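Local coordinates for protein alginate lyase AlgAT5 (Defluviitalea, PDB 5ZQI) that probably cleaves the polysaccharide alginate by beta-elimination, as a beta-sandwich lyase of polysaccharide lyase family 7, at residues 134-147 / 229-241. Residues are numbered along the deposited sequence; the frame is centred on the assembly and turned at random.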
# COMPACT_ATOMS: atom_id res chain seq x y z
N ALA A 134 10.61 10.00 -4.22
CA ALA A 134 10.52 10.62 -2.92
C ALA A 134 11.54 10.01 -1.96
O ALA A 134 11.81 8.80 -2.00
CB ALA A 134 9.11 10.46 -2.34
N SER A 135 12.04 10.83 -1.05
CA SER A 135 13.01 10.40 -0.05
C SER A 135 12.98 11.38 1.11
O SER A 135 13.39 12.53 0.96
CB SER A 135 14.40 10.32 -0.66
OG SER A 135 15.37 9.98 0.32
N TRP A 136 12.51 10.92 2.27
CA TRP A 136 12.40 11.82 3.41
C TRP A 136 12.80 11.10 4.69
O TRP A 136 13.08 9.90 4.71
CB TRP A 136 10.98 12.42 3.48
CG TRP A 136 9.86 11.44 3.27
CD1 TRP A 136 9.16 11.23 2.11
CD2 TRP A 136 9.29 10.56 4.24
NE1 TRP A 136 8.23 10.26 2.29
CE2 TRP A 136 8.27 9.84 3.60
CE3 TRP A 136 9.55 10.30 5.60
CZ2 TRP A 136 7.51 8.89 4.26
CZ3 TRP A 136 8.79 9.36 6.25
CH2 TRP A 136 7.79 8.67 5.59
N SER A 137 12.86 11.86 5.78
CA SER A 137 13.40 11.38 7.04
C SER A 137 12.35 11.48 8.14
O SER A 137 11.59 12.43 8.22
CB SER A 137 14.62 12.21 7.40
OG SER A 137 15.04 12.03 8.74
N THR A 138 12.38 10.52 9.06
CA THR A 138 11.48 10.60 10.20
C THR A 138 11.90 11.64 11.23
O THR A 138 11.15 11.88 12.18
CB THR A 138 11.38 9.26 10.92
OG1 THR A 138 12.65 8.89 11.44
CG2 THR A 138 10.90 8.14 9.98
N THR A 139 13.08 12.23 11.08
CA THR A 139 13.61 13.20 12.05
C THR A 139 13.67 14.63 11.52
O THR A 139 14.08 15.53 12.27
CB THR A 139 15.01 12.79 12.52
OG1 THR A 139 15.86 12.55 11.38
CG2 THR A 139 14.94 11.53 13.36
N SER A 140 13.29 14.88 10.28
CA SER A 140 13.27 16.23 9.73
C SER A 140 11.98 16.41 8.96
O SER A 140 11.76 15.73 7.95
CB SER A 140 14.46 16.48 8.81
OG SER A 140 14.47 17.84 8.39
N GLY A 141 11.14 17.34 9.42
CA GLY A 141 9.86 17.57 8.79
C GLY A 141 8.79 16.64 9.32
O GLY A 141 9.00 15.81 10.21
N THR A 142 7.61 16.77 8.73
CA THR A 142 6.44 15.99 9.10
C THR A 142 5.85 15.41 7.82
O THR A 142 5.57 16.14 6.87
CB THR A 142 5.40 16.82 9.86
OG1 THR A 142 6.02 17.40 11.02
CG2 THR A 142 4.25 15.98 10.27
N HIS A 143 5.65 14.09 7.81
CA HIS A 143 5.32 13.32 6.62
C HIS A 143 4.10 12.47 6.93
O HIS A 143 4.14 11.65 7.85
CB HIS A 143 6.52 12.47 6.22
CG HIS A 143 7.79 13.24 6.31
ND1 HIS A 143 8.13 14.24 5.41
CD2 HIS A 143 8.73 13.27 7.29
CE1 HIS A 143 9.26 14.79 5.80
NE2 HIS A 143 9.64 14.24 6.94
N THR A 144 3.03 12.66 6.16
CA THR A 144 1.74 12.06 6.48
C THR A 144 1.15 11.37 5.27
O THR A 144 1.20 11.91 4.17
CB THR A 144 0.76 13.13 6.94
OG1 THR A 144 1.30 13.85 8.06
CG2 THR A 144 -0.61 12.54 7.33
N MET A 145 0.59 10.17 5.47
CA MET A 145 -0.22 9.49 4.47
C MET A 145 -1.55 9.10 5.10
O MET A 145 -1.57 8.54 6.21
CB MET A 145 0.46 8.24 3.92
CG MET A 145 -0.41 7.52 2.86
SD MET A 145 0.43 6.23 1.94
CE MET A 145 0.99 5.12 3.24
N ILE A 146 -2.65 9.40 4.42
CA ILE A 146 -3.98 8.94 4.80
C ILE A 146 -4.54 8.07 3.69
O ILE A 146 -4.58 8.48 2.52
CB ILE A 146 -4.94 10.10 5.08
CG1 ILE A 146 -4.33 11.11 6.02
CG2 ILE A 146 -6.22 9.51 5.71
CD1 ILE A 146 -5.15 12.39 6.21
N ILE A 147 -4.95 6.85 4.04
CA ILE A 147 -5.56 5.94 3.08
C ILE A 147 -6.96 5.58 3.59
O ILE A 147 -7.11 5.13 4.72
CB ILE A 147 -4.76 4.64 2.89
CG1 ILE A 147 -3.26 4.85 2.77
CG2 ILE A 147 -5.31 3.90 1.65
CD1 ILE A 147 -2.51 3.53 2.70
N ASN A 229 9.12 4.70 18.13
CA ASN A 229 10.39 5.38 17.92
C ASN A 229 11.10 4.84 16.69
O ASN A 229 11.31 3.63 16.55
CB ASN A 229 11.31 5.21 19.12
CG ASN A 229 10.80 5.90 20.36
OD1 ASN A 229 10.02 6.86 20.27
ND2 ASN A 229 11.23 5.41 21.51
N LYS A 230 11.55 5.74 15.82
CA LYS A 230 12.28 5.36 14.63
C LYS A 230 12.98 6.57 14.02
O LYS A 230 12.34 7.58 13.69
CB LYS A 230 11.31 4.69 13.64
CG LYS A 230 12.01 4.14 12.40
CD LYS A 230 12.90 2.98 12.73
CE LYS A 230 12.14 1.66 12.82
NZ LYS A 230 13.09 0.51 12.91
N SER A 231 14.28 6.44 13.84
CA SER A 231 15.14 7.47 13.24
C SER A 231 15.73 6.85 11.98
O SER A 231 16.67 6.06 12.07
CB SER A 231 16.20 7.90 14.24
OG SER A 231 17.14 8.79 13.64
N VAL A 232 15.16 7.20 10.82
CA VAL A 232 15.60 6.65 9.53
C VAL A 232 15.34 7.68 8.44
O VAL A 232 14.33 8.39 8.46
CB VAL A 232 14.91 5.31 9.25
CG1 VAL A 232 13.41 5.45 9.31
CG2 VAL A 232 15.32 4.73 7.90
N SER A 233 16.24 7.73 7.46
CA SER A 233 16.10 8.56 6.27
C SER A 233 15.98 7.68 5.02
O SER A 233 16.02 6.44 5.09
CB SER A 233 17.25 9.57 6.15
OG SER A 233 18.48 8.92 6.02
N GLY A 234 15.78 8.32 3.88
CA GLY A 234 15.50 7.59 2.66
C GLY A 234 14.15 6.92 2.65
O GLY A 234 13.94 5.95 1.90
N CYS A 235 13.20 7.45 3.39
CA CYS A 235 11.87 6.87 3.45
C CYS A 235 10.95 7.36 2.34
O CYS A 235 11.09 8.47 1.82
CB CYS A 235 11.16 7.18 4.78
SG CYS A 235 11.92 6.46 6.23
N TYR A 236 9.97 6.53 2.03
CA TYR A 236 8.90 6.89 1.10
C TYR A 236 7.68 6.03 1.40
O TYR A 236 7.76 4.94 1.98
CB TYR A 236 9.35 6.71 -0.36
CG TYR A 236 9.94 5.36 -0.71
CD1 TYR A 236 11.30 5.08 -0.50
CD2 TYR A 236 9.16 4.37 -1.27
CE1 TYR A 236 11.82 3.86 -0.80
CE2 TYR A 236 9.70 3.13 -1.58
CZ TYR A 236 11.03 2.91 -1.37
OH TYR A 236 11.57 1.68 -1.70
N PHE A 237 6.53 6.56 1.00
CA PHE A 237 5.26 5.87 1.21
C PHE A 237 4.95 4.92 0.06
O PHE A 237 5.39 5.12 -1.09
CB PHE A 237 4.10 6.88 1.34
CG PHE A 237 4.11 7.68 2.63
CD1 PHE A 237 4.02 7.05 3.87
CD2 PHE A 237 4.15 9.06 2.59
CE1 PHE A 237 4.04 7.79 5.05
CE2 PHE A 237 4.14 9.81 3.78
CZ PHE A 237 4.07 9.17 4.99
N LYS A 238 4.14 3.89 0.38
CA LYS A 238 3.55 3.00 -0.61
C LYS A 238 2.11 2.73 -0.24
O LYS A 238 1.78 2.72 0.94
CB LYS A 238 4.27 1.64 -0.71
CG LYS A 238 5.79 1.75 -0.86
CD LYS A 238 6.36 0.42 -1.34
CE LYS A 238 6.25 0.42 -2.90
NZ LYS A 238 6.56 -0.87 -3.53
N ALA A 239 1.25 2.50 -1.25
CA ALA A 239 -0.15 2.17 -1.00
C ALA A 239 -0.64 1.32 -2.17
O ALA A 239 -0.22 1.52 -3.32
CB ALA A 239 -1.01 3.43 -0.87
N GLY A 240 -1.56 0.42 -1.88
CA GLY A 240 -2.13 -0.46 -2.87
C GLY A 240 -2.27 -1.85 -2.30
O GLY A 240 -2.70 -2.00 -1.14
N MET A 241 -1.90 -2.85 -3.09
CA MET A 241 -2.01 -4.25 -2.67
C MET A 241 -0.69 -4.98 -2.83
O MET A 241 -0.16 -5.09 -3.94
CB MET A 241 -3.11 -4.95 -3.49
CG MET A 241 -3.23 -6.47 -3.29
SD MET A 241 -3.33 -6.98 -1.55
CE MET A 241 -4.80 -6.08 -1.02
O HOH W 1 15.92 11.25 3.05
O HOH W 2 16.61 10.14 10.48
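The hydroxyl of T138 is gripped twice by segment 229-241: OG1 donates to K230 O at 2.6 Å and accepts from V232 N at 3.1 Å. With chi1 at 63°, OG1 sits between the backbone N and carbonyl carbon, leaving CG2 to pack on V232 CG1, so threonine suits by bonding with one branch and packing with the other. A nearly straight backbone bond joins T138 N to V232 O (2.9 Å). W136 and C235 form an antiparallel hydrogen-bonded pair, bonded both ways; G234 and C235 face W136 as a G1 beta bulge, where the positive phi of G234 suits a residue without a side chain.

The W136 indole carries the apolar half. C235 CB lies over its six-membered ring, 3.6 Å from the centroid, H143 CB lies over the rim of the opposite face, and NE1 bonds E125. W136 CZ2 reaches over the F237 ring centre, planes inclined at 48°. On the other face of F237 sits M145 CB, 3.6 Å from the centroid, while M145 CE bends back to F237 CD1 and SD meets the ring obliquely (4.7 Å from the centroid), a Met-aromatic contact that suits methionine's bendable chain. Were W136 cut back to an alanine, F237 would probably lose the cover of one face and E125 its indole partner.

F237 projects from strand 236-239 toward strand 142-147, where M145 and I147 also pack; the segment axes approach to 8.7 Å and point the same way, 2° apart, one in each sandwich sheet. Polar bonds thus tie the loops, while rings and thioether pack between the sheets.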